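Local coordinates for protein bacterial fluorinating enzyme homolog (Thermus thermophilus, PDB 2CW5) that hydrolyses S-adenosyl-L-methionine to adenosine and L-methionine, works as a homotrimer and has no chlorinase or fluorinase activity, at residues R78-G90 against W100-E112. Numbering follows the deposited sequence.
Sequences RAVAALGRWTYVG and WLLDPPRRAFLLE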
# COMPACT_ATOMS: atom_id res chain seq x y z
N ARG C 78 -12.85 -22.20 9.81
CA ARG C 78 -13.34 -22.88 8.58
C ARG C 78 -13.23 -21.94 7.37
O ARG C 78 -13.66 -20.79 7.43
CB ARG C 78 -14.79 -23.33 8.77
CG ARG C 78 -15.37 -24.04 7.58
CD ARG C 78 -16.69 -24.75 7.91
NE ARG C 78 -17.81 -23.83 8.10
CZ ARG C 78 -19.08 -24.22 8.13
NH1 ARG C 78 -19.39 -25.50 7.99
NH2 ARG C 78 -20.05 -23.33 8.30
N ALA C 79 -12.66 -22.45 6.27
CA ALA C 79 -12.51 -21.67 5.04
C ALA C 79 -13.67 -22.01 4.10
O ALA C 79 -13.89 -23.18 3.79
CB ALA C 79 -11.18 -21.99 4.37
N VAL C 80 -14.40 -21.00 3.65
CA VAL C 80 -15.54 -21.24 2.78
C VAL C 80 -15.68 -20.35 1.56
O VAL C 80 -14.99 -19.34 1.40
CB VAL C 80 -16.88 -21.12 3.55
CG1 VAL C 80 -16.92 -22.11 4.71
CG2 VAL C 80 -17.05 -19.69 4.07
N ALA C 81 -16.60 -20.76 0.69
CA ALA C 81 -16.96 -20.02 -0.50
C ALA C 81 -18.49 -20.01 -0.40
O ALA C 81 -19.09 -21.06 -0.15
CB ALA C 81 -16.52 -20.76 -1.74
N ALA C 82 -19.10 -18.84 -0.54
CA ALA C 82 -20.55 -18.71 -0.47
C ALA C 82 -21.00 -18.06 -1.78
O ALA C 82 -20.39 -17.10 -2.24
CB ALA C 82 -20.95 -17.85 0.72
N LEU C 83 -22.08 -18.58 -2.36
CA LEU C 83 -22.56 -18.09 -3.65
C LEU C 83 -23.92 -17.39 -3.61
O LEU C 83 -24.90 -17.94 -3.11
CB LEU C 83 -22.64 -19.26 -4.63
CG LEU C 83 -21.46 -20.23 -4.66
CD1 LEU C 83 -21.84 -21.48 -5.45
CD2 LEU C 83 -20.24 -19.56 -5.27
N GLY C 84 -23.95 -16.18 -4.14
CA GLY C 84 -25.17 -15.39 -4.22
C GLY C 84 -25.07 -14.66 -5.54
O GLY C 84 -24.55 -15.23 -6.51
N ARG C 85 -25.56 -13.42 -5.61
CA ARG C 85 -25.46 -12.64 -6.83
C ARG C 85 -23.97 -12.40 -7.06
O ARG C 85 -23.50 -12.25 -8.19
CB ARG C 85 -26.18 -11.29 -6.70
CG ARG C 85 -27.67 -11.38 -6.48
CD ARG C 85 -28.40 -10.16 -7.03
NE ARG C 85 -28.01 -8.91 -6.38
CZ ARG C 85 -28.37 -8.55 -5.16
NH1 ARG C 85 -29.15 -9.34 -4.42
NH2 ARG C 85 -27.97 -7.39 -4.66
N TRP C 86 -23.23 -12.34 -5.95
CA TRP C 86 -21.78 -12.18 -6.00
C TRP C 86 -21.25 -13.44 -5.32
O TRP C 86 -21.99 -14.14 -4.64
CB TRP C 86 -21.34 -10.94 -5.22
CG TRP C 86 -21.70 -9.65 -5.90
CD1 TRP C 86 -21.05 -9.06 -6.96
CD2 TRP C 86 -22.81 -8.80 -5.60
NE1 TRP C 86 -21.70 -7.91 -7.33
CE2 TRP C 86 -22.79 -7.73 -6.51
CE3 TRP C 86 -23.84 -8.86 -4.64
CZ2 TRP C 86 -23.75 -6.71 -6.50
CZ3 TRP C 86 -24.79 -7.84 -4.63
CH2 TRP C 86 -24.74 -6.78 -5.56
N THR C 87 -19.97 -13.72 -5.51
CA THR C 87 -19.36 -14.91 -4.91
C THR C 87 -18.39 -14.45 -3.83
O THR C 87 -17.67 -13.48 -4.01
CB THR C 87 -18.65 -15.74 -5.98
OG1 THR C 87 -19.63 -16.22 -6.92
CG2 THR C 87 -17.91 -16.93 -5.36
N TYR C 88 -18.39 -15.16 -2.71
CA TYR C 88 -17.53 -14.79 -1.59
C TYR C 88 -16.56 -15.90 -1.24
O TYR C 88 -16.93 -17.07 -1.22
CB TYR C 88 -18.41 -14.46 -0.38
CG TYR C 88 -19.50 -13.46 -0.70
CD1 TYR C 88 -19.24 -12.09 -0.71
CD2 TYR C 88 -20.78 -13.89 -1.05
CE1 TYR C 88 -20.22 -11.17 -1.07
CE2 TYR C 88 -21.77 -12.98 -1.41
CZ TYR C 88 -21.48 -11.62 -1.42
OH TYR C 88 -22.45 -10.71 -1.82
N VAL C 89 -15.32 -15.52 -0.96
CA VAL C 89 -14.29 -16.48 -0.58
C VAL C 89 -13.53 -15.91 0.60
O VAL C 89 -12.93 -14.84 0.51
CB VAL C 89 -13.31 -16.73 -1.74
CG1 VAL C 89 -12.19 -17.68 -1.30
CG2 VAL C 89 -14.05 -17.29 -2.94
N GLY C 90 -13.58 -16.62 1.72
CA GLY C 90 -12.89 -16.15 2.90
C GLY C 90 -13.24 -16.98 4.11
O GLY C 90 -13.93 -18.00 3.99
N TRP C 100 -23.84 -9.93 3.16
CA TRP C 100 -24.92 -10.89 3.04
C TRP C 100 -26.31 -10.31 3.27
O TRP C 100 -27.31 -10.95 2.93
CB TRP C 100 -24.64 -12.09 3.95
CG TRP C 100 -23.50 -12.93 3.42
CD1 TRP C 100 -23.02 -12.95 2.14
CD2 TRP C 100 -22.74 -13.91 4.14
NE1 TRP C 100 -22.02 -13.88 2.02
CE2 TRP C 100 -21.82 -14.48 3.23
CE3 TRP C 100 -22.74 -14.36 5.47
CZ2 TRP C 100 -20.92 -15.48 3.60
CZ3 TRP C 100 -21.84 -15.35 5.84
CH2 TRP C 100 -20.94 -15.90 4.91
N LEU C 101 -26.39 -9.10 3.83
CA LEU C 101 -27.68 -8.45 4.02
C LEU C 101 -28.11 -7.93 2.66
O LEU C 101 -29.30 -7.79 2.37
CB LEU C 101 -27.58 -7.28 4.99
CG LEU C 101 -27.43 -7.60 6.48
CD1 LEU C 101 -27.26 -6.30 7.27
CD2 LEU C 101 -28.67 -8.37 6.96
N LEU C 102 -27.13 -7.63 1.82
CA LEU C 102 -27.39 -7.13 0.48
C LEU C 102 -27.54 -8.29 -0.49
O LEU C 102 -28.24 -8.19 -1.50
CB LEU C 102 -26.24 -6.23 0.01
CG LEU C 102 -25.84 -5.04 0.89
CD1 LEU C 102 -24.59 -4.39 0.32
CD2 LEU C 102 -26.98 -4.04 0.98
N ASP C 103 -26.90 -9.41 -0.17
CA ASP C 103 -26.89 -10.60 -1.02
C ASP C 103 -26.71 -11.89 -0.21
O ASP C 103 -25.59 -12.39 -0.05
CB ASP C 103 -25.78 -10.44 -2.06
CG ASP C 103 -25.55 -11.70 -2.89
OD1 ASP C 103 -26.54 -12.35 -3.29
OD2 ASP C 103 -24.37 -12.03 -3.15
N PRO C 104 -27.81 -12.43 0.33
CA PRO C 104 -27.80 -13.67 1.13
C PRO C 104 -27.39 -14.84 0.25
O PRO C 104 -28.02 -15.12 -0.76
CB PRO C 104 -29.25 -13.79 1.60
CG PRO C 104 -29.73 -12.38 1.61
CD PRO C 104 -29.14 -11.81 0.35
N PRO C 105 -26.32 -15.56 0.63
CA PRO C 105 -25.88 -16.69 -0.18
C PRO C 105 -26.90 -17.82 -0.26
O PRO C 105 -27.67 -18.06 0.68
CB PRO C 105 -24.58 -17.12 0.49
CG PRO C 105 -24.79 -16.74 1.91
CD PRO C 105 -25.44 -15.38 1.80
N ARG C 106 -26.90 -18.51 -1.39
CA ARG C 106 -27.80 -19.63 -1.62
C ARG C 106 -27.07 -20.95 -1.36
O ARG C 106 -27.68 -21.92 -0.92
CB ARG C 106 -28.30 -19.60 -3.07
CG ARG C 106 -29.10 -18.35 -3.42
CD ARG C 106 -30.53 -18.43 -2.89
NE ARG C 106 -31.31 -19.44 -3.61
CZ ARG C 106 -32.60 -19.70 -3.39
NH1 ARG C 106 -33.26 -19.02 -2.45
NH2 ARG C 106 -33.22 -20.63 -4.09
N ARG C 107 -25.77 -20.96 -1.62
CA ARG C 107 -24.95 -22.15 -1.40
C ARG C 107 -23.59 -21.80 -0.80
O ARG C 107 -23.07 -20.72 -1.04
CB ARG C 107 -24.74 -22.91 -2.72
CG ARG C 107 -26.00 -23.55 -3.27
CD ARG C 107 -25.66 -24.52 -4.39
NE ARG C 107 -25.11 -23.85 -5.56
CZ ARG C 107 -24.52 -24.49 -6.57
NH1 ARG C 107 -24.40 -25.81 -6.54
NH2 ARG C 107 -24.04 -23.80 -7.60
N ALA C 108 -23.03 -22.73 -0.03
CA ALA C 108 -21.72 -22.53 0.59
C ALA C 108 -20.92 -23.82 0.45
O ALA C 108 -21.50 -24.91 0.40
CB ALA C 108 -21.88 -22.17 2.06
N PHE C 109 -19.60 -23.70 0.40
CA PHE C 109 -18.72 -24.85 0.24
C PHE C 109 -17.46 -24.76 1.10
O PHE C 109 -16.92 -23.67 1.31
CB PHE C 109 -18.29 -24.97 -1.23
CG PHE C 109 -19.43 -25.20 -2.18
CD1 PHE C 109 -19.80 -26.49 -2.55
CD2 PHE C 109 -20.13 -24.12 -2.71
CE1 PHE C 109 -20.85 -26.70 -3.43
CE2 PHE C 109 -21.19 -24.32 -3.58
CZ PHE C 109 -21.55 -25.61 -3.95
N LEU C 110 -16.99 -25.90 1.58
CA LEU C 110 -15.77 -25.95 2.37
C LEU C 110 -14.63 -25.89 1.36
O LEU C 110 -14.70 -26.53 0.31
CB LEU C 110 -15.68 -27.27 3.15
CG LEU C 110 -15.84 -27.19 4.67
CD1 LEU C 110 -14.67 -26.41 5.27
CD2 LEU C 110 -17.17 -26.54 5.02
N LEU C 111 -13.59 -25.12 1.66
CA LEU C 111 -12.47 -25.01 0.72
C LEU C 111 -11.36 -26.02 0.98
O LEU C 111 -10.73 -26.01 2.04
CB LEU C 111 -11.89 -23.59 0.76
CG LEU C 111 -12.84 -22.44 0.42
CD1 LEU C 111 -12.04 -21.14 0.33
CD2 LEU C 111 -13.54 -22.71 -0.90
N GLU C 112 -11.14 -26.90 0.00
CA GLU C 112 -10.09 -27.91 0.09
C GLU C 112 -9.38 -28.03 -1.26
O GLU C 112 -9.12 -29.13 -1.75
CB GLU C 112 -10.70 -29.27 0.48
CG GLU C 112 -11.66 -29.20 1.66
CD GLU C 112 -12.03 -30.57 2.21
OE1 GLU C 112 -12.43 -31.45 1.42
OE2 GLU C 112 -11.92 -30.76 3.44
O HOH W 1 -28.88 -5.61 -2.31
O HOH W 2 -29.16 -12.07 -3.69
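Strands 79-83 and 107-110 run antiparallel in the mixed sheet of the N-terminal domain, with the turn at 84-86, which joins strands 79-83 and 87-89, held by Asp103. Ala81 and Phe109 form a hydrogen-bonded pair, with Phe109 N 2.7 Å from Ala81 O. Toward the turn, Leu83 and Arg107 form a second hydrogen-bonded pair, with Leu83 N bonded to Arg107 O. Leu83 O takes Arg106 N at 2.7 Å and, weakly, Arg107 N; Arg106 and Arg107 both facing Leu83 make a classic beta bulge.

The Asp103 carboxylate meets the turn just beyond. Its CG lies anti to the backbone N (chi1 172°), which carries both oxygens to the hairpin. OD1 receives Arg85 N at 2.7 Å in a nearly straight bond, on the syn side but tilted out of the carboxylate plane. OD2 takes two donors: Trp86 N from above the carboxylate plane at 3.0 Å, and Tyr88 OH at the anti lone pair, 2.7 Å away. Without the carboxylate, as with an alanine at this position, the amides of Arg85 and Trp86 and the Tyr88 hydroxyl would probably each lose an acceptor, and the turn would be less firmly held. The Arg85 guanidinium grips Leu102 O end-on with NH1 and NH2 in two long, bent bonds, the oxygen tilted from the guanidinium plane; one water bridges NH2 to the same oxygen.

Trp100 points its NE1 edge at the Tyr88 face in a T-shaped stack, planes at 85°. Its CZ2 also touches Ala82 CB, which packs on Pro105 CB. On the other side of the sheet, Leu83 CD1 meets the ring edge of Phe109 at CE2, 3.5 Å away. Leu111 CD2 lies against Ala81 CB and its CD1 against Val89 CG1.

Strand 64-68 borders the hairpin through strand 87-89, and strand 157-158 lies beyond 107-110. Helix 133-147 covers Ala79, Val89 and Leu111.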